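Local structure of uncharacterized metal-dependent hydrolase (Pyrococcus furiosus, 3ICJ) at residues I331-V334 and I335-K339; Y470-G473 and S474-T478. The protein is an uncharacterised zinc-binding protein of the amidohydrolase family that probably hydrolyses carbon-nitrogen bonds other than peptide bonds. One frame throughout, in Å; residues are numbered along the deposited sequence.

Contact 1 (I331-V334 and I335-K339); sequences IVEV and IERAK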
# COMPACT_ATOMS: atom_id res chain seq x y z
N ILE A 331 -9.98 12.93 14.92
CA ILE A 331 -9.33 13.17 13.63
C ILE A 331 -8.96 14.65 13.51
O ILE A 331 -7.83 14.96 13.20
CB ILE A 331 -10.20 12.74 12.43
CG1 ILE A 331 -10.48 11.24 12.48
CG2 ILE A 331 -9.55 13.12 11.10
CD1 ILE A 331 -11.53 10.82 11.52
N VAL A 332 -9.92 15.55 13.78
CA VAL A 332 -9.68 17.00 13.78
C VAL A 332 -8.50 17.39 14.68
O VAL A 332 -7.66 18.21 14.28
CB VAL A 332 -10.96 17.85 14.11
CG1 VAL A 332 -10.62 19.35 14.21
CG2 VAL A 332 -12.03 17.66 13.02
N GLU A 333 -8.39 16.77 15.86
CA GLU A 333 -7.26 17.01 16.79
C GLU A 333 -5.89 16.70 16.13
O GLU A 333 -4.94 17.48 16.26
CB GLU A 333 -7.45 16.20 18.08
CG GLU A 333 -6.65 16.67 19.30
CD GLU A 333 -5.33 15.92 19.48
OE1 GLU A 333 -4.49 16.38 20.29
OE2 GLU A 333 -5.12 14.87 18.82
N VAL A 334 -5.80 15.59 15.40
CA VAL A 334 -4.56 15.22 14.71
C VAL A 334 -4.29 16.17 13.56
O VAL A 334 -3.16 16.65 13.41
CB VAL A 334 -4.58 13.74 14.24
CG1 VAL A 334 -3.40 13.43 13.31
CG2 VAL A 334 -4.53 12.81 15.44
N ILE A 335 -5.33 16.48 12.77
CA ILE A 335 -5.23 17.46 11.68
C ILE A 335 -4.69 18.81 12.17
O ILE A 335 -3.85 19.43 11.51
CB ILE A 335 -6.60 17.65 10.94
CG1 ILE A 335 -6.98 16.39 10.17
CG2 ILE A 335 -6.53 18.82 9.96
CD1 ILE A 335 -8.43 16.42 9.61
N GLU A 336 -5.14 19.26 13.33
CA GLU A 336 -4.68 20.55 13.83
C GLU A 336 -3.20 20.52 14.22
O GLU A 336 -2.54 21.55 14.21
CB GLU A 336 -5.55 21.04 14.99
CG GLU A 336 -6.97 21.43 14.56
CD GLU A 336 -6.99 22.62 13.60
OE1 GLU A 336 -6.22 23.58 13.81
OE2 GLU A 336 -7.79 22.60 12.66
N ARG A 337 -2.70 19.34 14.57
CA ARG A 337 -1.28 19.15 14.84
C ARG A 337 -0.48 19.02 13.53
O ARG A 337 0.69 19.41 13.48
CB ARG A 337 -1.05 17.90 15.71
CG ARG A 337 -1.52 18.02 17.15
CD ARG A 337 -1.29 16.69 17.90
NE ARG A 337 0.09 16.56 18.38
CZ ARG A 337 0.57 15.51 19.04
NH1 ARG A 337 -0.19 14.44 19.28
NH2 ARG A 337 1.83 15.51 19.45
N ALA A 338 -1.11 18.46 12.49
CA ALA A 338 -0.45 18.30 11.19
C ALA A 338 -0.30 19.62 10.44
O ALA A 338 0.71 19.84 9.77
CB ALA A 338 -1.18 17.25 10.33
N LYS A 339 -1.32 20.48 10.55
CA LYS A 339 -1.34 21.80 9.91
C LYS A 339 -0.05 22.65 10.06
O LYS A 339 0.59 22.93 9.04
CB LYS A 339 -2.57 22.60 10.35
CG LYS A 339 -3.87 22.26 9.67
CD LYS A 339 -4.91 23.20 10.26
CE LYS A 339 -6.20 23.15 9.51
NZ LYS A 339 -7.25 23.84 10.33
O HOH W 1 -2.74 13.72 18.48
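Ile331 and Ile335 are joined by a nearly straight backbone bond, with Ile335 N 3.0 Å from Ile331 O and an angle of 174° at the hydrogen. Glu336 N bonds to Val332 O and Ala338 N to Val334 O in the same i to i+4 pattern, which marks an alpha helix. The step from Arg337 N to Glu333 O is weak at 3.4 Å. Arg337 N also makes a weak bond to Val334 O at 3.0 Å, so its N-H is shared between two carbonyls.

On one flank, a water links two charged side chains. It donates to Glu333 OE2 at 2.7 Å and accepts from Arg337 NH1 at 2.8 Å, meeting the guanidinium at its edge and in its plane. The two chains lie side by side and point the same way, but carboxylate and guanidinium are turned 58° apart. They form no direct salt bridge here; Glu333 OE1 and Arg337 NH1 are 4.8 Å apart. Arg337 instead gives NH2 to Asp275 and NE to Glu278, both on helix 274-280. Further along, Lys339 NZ makes a salt bridge to Glu336 OE2 at 2.7 Å, on the syn side of the carboxylate but tilted from its plane.

The apolar flank is carried by the two isoleucines. In Ile331, chi1 of -63° sets CG1 beside the backbone N and leaves CG2 opposite that N, where it meets Ile335 CD1 at 3.8 Å. The two chains cross obliquely. Both rest on helix 352-365, Ile331 on Val357 and Ala361, Ile335 on Phe362 and Ala365.

The helix is thus amphipathic. Its carboxylates and cations are linked by water or direct pairing. The salt bridges to Asp275 and Glu278, with the water at NH1, fix the rotation of the Arg337 guanidinium and probably balance its charge.

Contact 2 (Y470-G473 and S474-T478); sequences YTHG and SAQVT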
# COMPACT_ATOMS: atom_id res chain seq x y z
N TYR A 470 -2.82 4.97 -12.18
CA TYR A 470 -1.72 4.25 -11.56
C TYR A 470 -0.37 4.93 -11.74
O TYR A 470 0.64 4.43 -11.30
CB TYR A 470 -1.67 2.83 -12.11
CG TYR A 470 -1.42 1.74 -11.11
CD1 TYR A 470 -2.08 0.54 -11.20
CD2 TYR A 470 -0.52 1.90 -10.09
CE1 TYR A 470 -1.85 -0.46 -10.32
CE2 TYR A 470 -0.29 0.90 -9.20
CZ TYR A 470 -0.95 -0.28 -9.31
OH TYR A 470 -0.72 -1.27 -8.43
N THR A 471 -0.37 6.08 -12.40
CA THR A 471 0.82 6.90 -12.55
C THR A 471 0.63 8.31 -12.00
O THR A 471 0.96 8.59 -10.87
CB THR A 471 1.30 6.92 -14.01
OG1 THR A 471 0.22 7.29 -14.86
CG2 THR A 471 1.80 5.57 -14.44
N HIS A 472 0.10 9.21 -12.81
CA HIS A 472 -0.12 10.58 -12.40
C HIS A 472 -1.21 10.70 -11.36
O HIS A 472 -1.16 11.55 -10.50
CB HIS A 472 -0.41 11.49 -13.60
CG HIS A 472 -0.33 12.96 -13.29
ND1 HIS A 472 -1.35 13.83 -13.56
CD2 HIS A 472 0.65 13.69 -12.72
CE1 HIS A 472 -1.00 15.05 -13.19
NE2 HIS A 472 0.20 14.99 -12.67
N GLY A 473 -2.20 9.83 -11.43
CA GLY A 473 -3.32 9.86 -10.50
C GLY A 473 -2.81 9.68 -9.08
O GLY A 473 -3.03 10.51 -8.20
N SER A 474 -2.06 8.59 -8.89
CA SER A 474 -1.38 8.31 -7.65
C SER A 474 -0.45 9.43 -7.18
O SER A 474 -0.46 9.78 -5.99
CB SER A 474 -0.60 7.02 -7.81
OG SER A 474 -1.46 5.90 -7.68
N ALA A 475 0.32 10.00 -8.09
CA ALA A 475 1.21 11.11 -7.78
C ALA A 475 0.45 12.30 -7.23
O ALA A 475 0.84 12.88 -6.21
CB ALA A 475 2.02 11.52 -9.01
N GLN A 476 -0.66 12.66 -7.88
CA GLN A 476 -1.49 13.79 -7.43
C GLN A 476 -2.12 13.55 -6.08
O GLN A 476 -2.21 14.45 -5.27
CB GLN A 476 -2.56 14.15 -8.45
CG GLN A 476 -1.95 14.77 -9.68
CD GLN A 476 -2.79 15.86 -10.24
OE1 GLN A 476 -3.73 15.62 -11.01
NE2 GLN A 476 -2.45 17.10 -9.88
N VAL A 477 -2.50 12.30 -5.84
CA VAL A 477 -3.11 11.89 -4.59
C VAL A 477 -2.10 11.95 -3.44
O VAL A 477 -2.46 12.24 -2.30
CB VAL A 477 -3.81 10.52 -4.80
CG1 VAL A 477 -3.98 9.74 -3.52
CG2 VAL A 477 -5.16 10.78 -5.47
N THR A 478 -0.81 11.77 -3.79
CA THR A 478 0.31 11.83 -2.84
C THR A 478 1.04 13.20 -2.86
O THR A 478 2.16 13.33 -2.36
CB THR A 478 1.27 10.62 -3.12
OG1 THR A 478 0.49 9.43 -3.36
CG2 THR A 478 2.19 10.34 -1.93
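Gln476 lies against the ring of His472 one turn earlier, an i to i+4 CH-pi contact on the last turns of an alpha helix, helix 463-477. Gln476 CB sits 3.6 Å from His472 O. CG is anti to the carbonyl carbon of Gln476 (chi1 -70°), which directs it back along the helix and over one face of the imidazole. There Gln476 CG stands 3.8 Å from the centroid of the His472 ring, 20° off the ring normal and displaced toward the rim. The chain then bends at chi2. Gln476 CD comes to 3.5 Å from His472 CE1, and Gln476 OE1 is also close to that carbon. The amide plane is only 16° from the ring plane, so the amide runs nearly parallel to the imidazole, above its plane and out over the CE1 edge. The overlap is therefore one of CH-pi and van der Waals contact, with no hydrogen bond between amide and ring.

The backbone supports the same spacing. Gln476 N bonds to His472 O at 2.9 Å, Ala475 N to Thr471 O and Val477 N to Gly473 O. The acceptors Thr471 to Gly473 lie in a wider pi-type turn, 470-473. Ser474 OG has Phe98 O as its strongest partner and also bonds with Ser100 OG, which ties the helix to strand 92-102. Leu469 O, on the same helix, can only share that hydroxyl proton or be an alternative acceptor for it. Tyr470 packs edge-to-face on Phe97 of the strand.

The helix closes at Thr478, the first residue to leave helical angles. Ser474 O takes two bonds from it, one from Thr478 N at 3.0 Å and one from Thr478 OG1 at 2.8 Å, and the two donors approach from opposite faces of the carbonyl plane.

In the fold
Contacts 1 and 2 belong to separate helices, 328-338 and 463-477, and come in series along the chain. Their centres are 24 Å apart, and their nearest atoms are about 14 Å apart, so they do not touch. Neither supplies a metal ligand. Ile331 of contact 1 has its side chain about 9 Å from that of His348, a ligand of the second zinc. In contact 2, the side chain of Val477 is about 7 Å from that of His101, and that of Tyr470 about 9 Å from that of Asp434; both partners bind the first zinc. Carboxylated Lys296 bridges the two metals. The side chains of Ile331 and of Val477 are each about 13 Å from a bound zinc ion.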